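Local coordinates for protein acetamidase (Bacillus halodurans, PDB 2II1) that binds calcium ions and probably hydrolyses carbon-nitrogen bonds in linear amides, at residues Thr158-Glu172 and Arg213-Met227. Sequence-based numbering, arbitrary orientation.
Sequences TKDIKPGTTVYLPVE and RMFPLPALKTDTHFM
Y168 pairs with A219 and T166 with K221 where strands 166-170 and 219-221 run antiparallel, neighbours between strands 74-84 and 225-232 of the large mixed sheet. Each pair is closed by two backbone hydrogen bonds, the shortest from Y168 N to A219 O at 2.7 Å. Y168 buries more surface here than any other residue. Its CB packs on L217 CD2 at 3.7 Å. With CG anti to the carbonyl carbon (chi1 -56°), the ring lies alongside strand 219-221, one face turned to F215. The edge of F215 stands over that face in a T-shaped stack, its CE1 3.7 Å from Y168 CG and the planes at 78°. Y168 CD1 lies 3.6 Å from A219 O. At the tip, Y168 OH meets the K221 methylene CE at 3.3 Å. Cutting this residue back to an alanine is likely to leave the F215 edge without its aromatic face. On the other side of the sheet, L220 CD2 rests against I161 CG1 and T158 CG2. At the far end, R213 NH1 forms a salt bridge to E172 OE2 (2.8 Å), with P170 CB over the guanidinium face. Backbone bonds thus set the register, Y168 with F215 packs on one face and L220 on the other, and one ion pair ties the loops beyond.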
loop_
_atom_site.group_PDB
_atom_site.type_symbol
_atom_site.label_atom_id
_atom_site.label_comp_id
_atom_site.label_asym_id
_atom_site.label_seq_id
_atom_site.Cartn_x
_atom_site.Cartn_y
_atom_site.Cartn_z
ATOM N N THR A 158 -2.242 -11.941 0.742
ATOM C CA THR A 158 -1.116 -11.168 0.224
ATOM C C THR A 158 -0.894 -11.607 -1.212
ATOM O O THR A 158 -0.584 -12.782 -1.484
ATOM C CB THR A 158 0.138 -11.375 1.150
ATOM O OG1 THR A 158 -0.136 -10.790 2.425
ATOM C CG2 THR A 158 1.414 -10.761 0.601
ATOM N N LYS A 159 -1.070 -10.668 -2.140
ATOM C CA LYS A 159 -1.058 -10.971 -3.565
ATOM C C LYS A 159 0.327 -11.301 -4.110
ATOM O O LYS A 159 0.459 -11.849 -5.211
ATOM C CB LYS A 159 -1.743 -9.846 -4.390
ATOM C CG LYS A 159 -0.884 -8.614 -4.698
ATOM C CD LYS A 159 -1.622 -7.613 -5.574
ATOM C CE LYS A 159 -0.747 -6.401 -5.835
ATOM N NZ LYS A 159 -1.341 -5.387 -6.756
ATOM N N ASP A 160 1.360 -10.987 -3.342
ATOM C CA ASP A 160 2.727 -11.341 -3.735
ATOM C C ASP A 160 3.048 -12.808 -3.439
ATOM O O ASP A 160 4.087 -13.326 -3.871
ATOM C CB ASP A 160 3.735 -10.403 -3.058
ATOM C CG ASP A 160 3.712 -9.003 -3.663
ATOM O OD1 ASP A 160 3.817 -8.902 -4.893
ATOM O OD2 ASP A 160 3.585 -8.003 -2.923
ATOM N N ILE A 161 2.149 -13.488 -2.738
ATOM C CA ILE A 161 2.265 -14.946 -2.539
ATOM C C ILE A 161 1.706 -15.655 -3.766
ATOM O O ILE A 161 0.537 -16.052 -3.807
ATOM C CB ILE A 161 1.605 -15.411 -1.227
ATOM C CG1 ILE A 161 2.199 -14.658 -0.038
ATOM C CG2 ILE A 161 1.808 -16.929 -0.992
ATOM C CD1 ILE A 161 1.718 -15.183 1.324
ATOM N N LYS A 162 2.581 -15.783 -4.759
ATOM C CA LYS A 162 2.219 -16.121 -6.131
ATOM C C LYS A 162 3.348 -16.924 -6.717
ATOM O O LYS A 162 4.366 -17.085 -6.086
ATOM C CB LYS A 162 1.963 -14.866 -6.974
ATOM C CG LYS A 162 3.154 -14.009 -7.225
ATOM C CD LYS A 162 2.713 -12.628 -7.683
ATOM C CE LYS A 162 3.909 -11.751 -8.009
ATOM N NZ LYS A 162 4.921 -12.417 -8.877
ATOM N N PRO A 163 3.169 -17.445 -7.933
ATOM C CA PRO A 163 4.228 -18.282 -8.458
ATOM C C PRO A 163 5.548 -17.527 -8.572
ATOM O O PRO A 163 5.568 -16.339 -8.982
ATOM C CB PRO A 163 3.688 -18.713 -9.830
ATOM C CG PRO A 163 2.257 -18.567 -9.738
ATOM C CD PRO A 163 2.055 -17.331 -8.887
ATOM N N GLY A 164 6.630 -18.206 -8.185
ATOM C CA GLY A 164 7.999 -17.642 -8.248
ATOM C C GLY A 164 8.417 -16.885 -6.984
ATOM O O GLY A 164 9.561 -16.410 -6.872
ATOM N N THR A 165 7.487 -16.775 -6.039
ATOM C CA THR A 165 7.736 -16.171 -4.725
ATOM C C THR A 165 8.192 -17.263 -3.746
ATOM O O THR A 165 7.713 -18.412 -3.810
ATOM C CB THR A 165 6.448 -15.429 -4.206
ATOM O OG1 THR A 165 6.149 -14.295 -5.038
ATOM C CG2 THR A 165 6.590 -14.958 -2.755
ATOM N N THR A 166 9.166 -16.926 -2.900
ATOM C CA THR A 166 9.535 -17.741 -1.746
ATOM C C THR A 166 8.895 -17.159 -0.485
ATOM O O THR A 166 9.051 -15.978 -0.237
ATOM C CB THR A 166 11.057 -17.742 -1.559
ATOM O OG1 THR A 166 11.656 -18.277 -2.743
ATOM C CG2 THR A 166 11.462 -18.564 -0.423
ATOM N N VAL A 167 8.199 -18.002 0.293
ATOM C CA VAL A 167 7.502 -17.612 1.503
ATOM C C VAL A 167 8.302 -18.153 2.672
ATOM O O VAL A 167 8.782 -19.283 2.620
ATOM C CB VAL A 167 6.097 -18.260 1.576
ATOM C CG1 VAL A 167 5.331 -17.735 2.804
ATOM C CG2 VAL A 167 5.337 -17.988 0.332
ATOM N N TYR A 168 8.434 -17.374 3.730
ATOM C CA TYR A 168 9.080 -17.859 4.962
ATOM C C TYR A 168 8.116 -17.836 6.154
ATOM O O TYR A 168 7.610 -16.789 6.484
ATOM C CB TYR A 168 10.307 -17.013 5.291
ATOM C CG TYR A 168 11.343 -16.924 4.175
ATOM C CD1 TYR A 168 11.257 -15.938 3.204
ATOM C CD2 TYR A 168 12.413 -17.803 4.123
ATOM C CE1 TYR A 168 12.198 -15.838 2.184
ATOM C CE2 TYR A 168 13.367 -17.714 3.096
ATOM C CZ TYR A 168 13.242 -16.724 2.137
ATOM O OH TYR A 168 14.170 -16.614 1.132
ATOM N N LEU A 169 7.869 -19.006 6.771
ATOM C CA LEU A 169 6.994 -19.156 7.963
ATOM C C LEU A 169 7.758 -19.758 9.154
ATOM O O LEU A 169 8.734 -20.464 8.945
ATOM C CB LEU A 169 5.811 -20.072 7.657
ATOM C CG LEU A 169 4.803 -19.558 6.636
ATOM C CD1 LEU A 169 3.786 -20.654 6.348
ATOM C CD2 LEU A 169 4.163 -18.246 7.149
ATOM N N PRO A 170 7.305 -19.489 10.404
ATOM C CA PRO A 170 7.989 -20.038 11.568
ATOM C C PRO A 170 7.681 -21.526 11.741
ATOM O O PRO A 170 6.608 -22.003 11.350
ATOM C CB PRO A 170 7.403 -19.231 12.724
ATOM C CG PRO A 170 6.026 -18.919 12.253
ATOM C CD PRO A 170 6.128 -18.692 10.801
ATOM N N VAL A 171 8.637 -22.249 12.290
ATOM C CA VAL A 171 8.384 -23.576 12.840
ATOM C C VAL A 171 8.319 -23.387 14.343
ATOM O O VAL A 171 9.335 -23.096 14.983
ATOM C CB VAL A 171 9.525 -24.555 12.494
ATOM C CG1 VAL A 171 9.352 -25.926 13.225
ATOM C CG2 VAL A 171 9.576 -24.757 11.025
ATOM N N GLU A 172 7.118 -23.528 14.908
ATOM C CA GLU A 172 6.904 -23.343 16.340
ATOM C C GLU A 172 6.558 -24.652 17.056
ATOM O O GLU A 172 6.621 -24.709 18.270
ATOM C CB GLU A 172 5.814 -22.316 16.582
ATOM C CG GLU A 172 6.120 -20.925 16.038
ATOM C CD GLU A 172 7.359 -20.272 16.664
ATOM O OE1 GLU A 172 7.864 -20.749 17.695
ATOM O OE2 GLU A 172 7.831 -19.258 16.127
ATOM N N ARG A 213 16.586 -18.829 12.062
ATOM C CA ARG A 213 15.559 -17.868 11.771
ATOM C C ARG A 213 16.147 -16.473 11.652
ATOM O O ARG A 213 16.258 -15.748 12.629
ATOM C CB ARG A 213 14.520 -17.922 12.860
ATOM C CG ARG A 213 13.237 -17.380 12.415
ATOM C CD ARG A 213 12.238 -17.476 13.505
ATOM N NE ARG A 213 11.769 -18.836 13.697
ATOM C CZ ARG A 213 10.851 -19.179 14.590
ATOM N NH1 ARG A 213 10.294 -18.254 15.340
ATOM N NH2 ARG A 213 10.479 -20.440 14.729
HETATM N N MSE A 214 16.475 -16.090 10.429
HETATM C CA MSE A 214 17.249 -14.876 10.145
HETATM C C MSE A 214 16.482 -13.547 10.176
HETATM O O MSE A 214 17.072 -12.486 10.391
HETATM C CB MSE A 214 17.879 -15.036 8.765
HETATM C CG MSE A 214 19.135 -14.229 8.550
HETATM SE SE MSE A 214 19.389 -13.942 6.650
HETATM C CE MSE A 214 18.628 -15.705 5.955
ATOM N N PHE A 215 15.177 -13.594 9.928
ATOM C CA PHE A 215 14.339 -12.386 9.971
ATOM C C PHE A 215 12.986 -12.638 10.653
ATOM O O PHE A 215 12.601 -13.801 10.881
ATOM C CB PHE A 215 14.132 -11.785 8.559
ATOM C CG PHE A 215 14.260 -12.777 7.436
ATOM C CD1 PHE A 215 13.275 -13.719 7.204
ATOM C CD2 PHE A 215 15.353 -12.743 6.600
ATOM C CE1 PHE A 215 13.393 -14.624 6.156
ATOM C CE2 PHE A 215 15.483 -13.632 5.569
ATOM C CZ PHE A 215 14.498 -14.586 5.347
ATOM N N PRO A 216 12.258 -11.555 10.975
ATOM C CA PRO A 216 10.921 -11.708 11.549
ATOM C C PRO A 216 9.971 -12.254 10.497
ATOM O O PRO A 216 10.110 -11.943 9.319
ATOM C CB PRO A 216 10.537 -10.283 11.951
ATOM C CG PRO A 216 11.800 -9.498 11.888
ATOM C CD PRO A 216 12.604 -10.132 10.825
ATOM N N LEU A 217 9.038 -13.085 10.933
ATOM C CA LEU A 217 8.203 -13.860 10.036
ATOM C C LEU A 217 6.726 -13.456 10.298
ATOM O O LEU A 217 6.422 -13.012 11.372
ATOM C CB LEU A 217 8.423 -15.348 10.338
ATOM C CG LEU A 217 9.822 -15.911 10.163
ATOM C CD1 LEU A 217 9.923 -17.399 10.556
ATOM C CD2 LEU A 217 10.171 -15.748 8.726
ATOM N N PRO A 218 5.807 -13.651 9.322
ATOM C CA PRO A 218 6.089 -14.171 7.999
ATOM C C PRO A 218 6.867 -13.209 7.145
ATOM O O PRO A 218 6.896 -12.001 7.413
ATOM C CB PRO A 218 4.686 -14.450 7.421
ATOM C CG PRO A 218 3.781 -14.509 8.640
ATOM C CD PRO A 218 4.358 -13.480 9.531
ATOM N N ALA A 219 7.467 -13.732 6.079
ATOM C CA ALA A 219 8.146 -12.878 5.145
ATOM C C ALA A 219 8.159 -13.501 3.775
ATOM O O ALA A 219 7.930 -14.705 3.594
ATOM C CB ALA A 219 9.578 -12.599 5.621
ATOM N N LEU A 220 8.466 -12.684 2.797
ATOM C CA LEU A 220 8.581 -13.198 1.460
ATOM C C LEU A 220 9.625 -12.488 0.619
ATOM O O LEU A 220 9.970 -11.338 0.854
ATOM C CB LEU A 220 7.175 -13.199 0.795
ATOM C CG LEU A 220 6.466 -11.914 0.408
ATOM C CD1 LEU A 220 7.157 -11.451 -0.910
ATOM C CD2 LEU A 220 4.963 -12.175 0.193
ATOM N N LYS A 221 10.089 -13.208 -0.395
ATOM C CA LYS A 221 11.010 -12.682 -1.414
ATOM C C LYS A 221 10.442 -13.048 -2.782
ATOM O O LYS A 221 10.036 -14.196 -2.985
ATOM C CB LYS A 221 12.401 -13.249 -1.175
ATOM C CG LYS A 221 13.327 -13.319 -2.378
ATOM C CD LYS A 221 14.713 -13.762 -1.983
ATOM C CE LYS A 221 14.811 -15.275 -1.781
ATOM N NZ LYS A 221 16.192 -15.804 -2.100
ATOM N N THR A 222 10.344 -12.038 -3.665
ATOM C CA THR A 222 9.939 -12.197 -5.051
ATOM C C THR A 222 11.229 -12.215 -5.886
ATOM O O THR A 222 12.317 -12.276 -5.325
ATOM C CB THR A 222 9.051 -11.028 -5.517
ATOM O OG1 THR A 222 9.804 -9.793 -5.471
ATOM C CG2 THR A 222 7.803 -10.907 -4.638
ATOM N N ASP A 223 11.120 -12.151 -7.206
ATOM C CA ASP A 223 12.303 -11.983 -8.059
ATOM C C ASP A 223 13.040 -10.642 -7.826
ATOM O O ASP A 223 14.176 -10.523 -8.208
ATOM C CB ASP A 223 11.921 -12.085 -9.547
ATOM C CG ASP A 223 11.811 -13.533 -10.047
ATOM O OD1 ASP A 223 11.588 -14.469 -9.232
ATOM O OD2 ASP A 223 11.935 -13.729 -11.275
ATOM N N THR A 224 12.407 -9.631 -7.228
ATOM C CA THR A 224 13.019 -8.297 -7.140
ATOM C C THR A 224 13.039 -7.665 -5.749
ATOM O O THR A 224 13.824 -6.739 -5.506
ATOM C CB THR A 224 12.282 -7.314 -8.067
ATOM O OG1 THR A 224 10.877 -7.424 -7.845
ATOM C CG2 THR A 224 12.581 -7.629 -9.517
ATOM N N HIS A 225 12.179 -8.142 -4.862
ATOM C CA HIS A 225 11.991 -7.543 -3.530
ATOM C C HIS A 225 11.941 -8.571 -2.428
ATOM O O HIS A 225 11.645 -9.732 -2.657
ATOM C CB HIS A 225 10.712 -6.723 -3.474
ATOM C CG HIS A 225 10.785 -5.465 -4.258
ATOM N ND1 HIS A 225 10.612 -5.452 -5.618
ATOM C CD2 HIS A 225 11.051 -4.187 -3.896
ATOM C CE1 HIS A 225 10.752 -4.217 -6.064
ATOM N NE2 HIS A 225 11.024 -3.434 -5.041
ATOM N N PHE A 226 12.242 -8.102 -1.228
ATOM C CA PHE A 226 12.060 -8.860 -0.012
ATOM C C PHE A 226 11.028 -8.081 0.814
ATOM O O PHE A 226 11.007 -6.848 0.794
ATOM C CB PHE A 226 13.399 -8.995 0.732
ATOM C CG PHE A 226 13.266 -9.624 2.072
ATOM C CD1 PHE A 226 13.130 -10.996 2.189
ATOM C CD2 PHE A 226 13.200 -8.843 3.210
ATOM C CE1 PHE A 226 12.932 -11.559 3.421
ATOM C CE2 PHE A 226 13.026 -9.419 4.441
ATOM C CZ PHE A 226 12.892 -10.755 4.546
HETATM N N MSE A 227 10.130 -8.794 1.479
HETATM C CA MSE A 227 9.100 -8.129 2.279
HETATM C C MSE A 227 8.858 -8.782 3.590
HETATM O O MSE A 227 8.749 -9.998 3.663
HETATM C CB MSE A 227 7.766 -8.152 1.549
HETATM C CG MSE A 227 7.896 -7.867 0.099
HETATM SE SE MSE A 227 6.133 -7.775 -0.686
HETATM C CE MSE A 227 6.773 -7.901 -2.543
#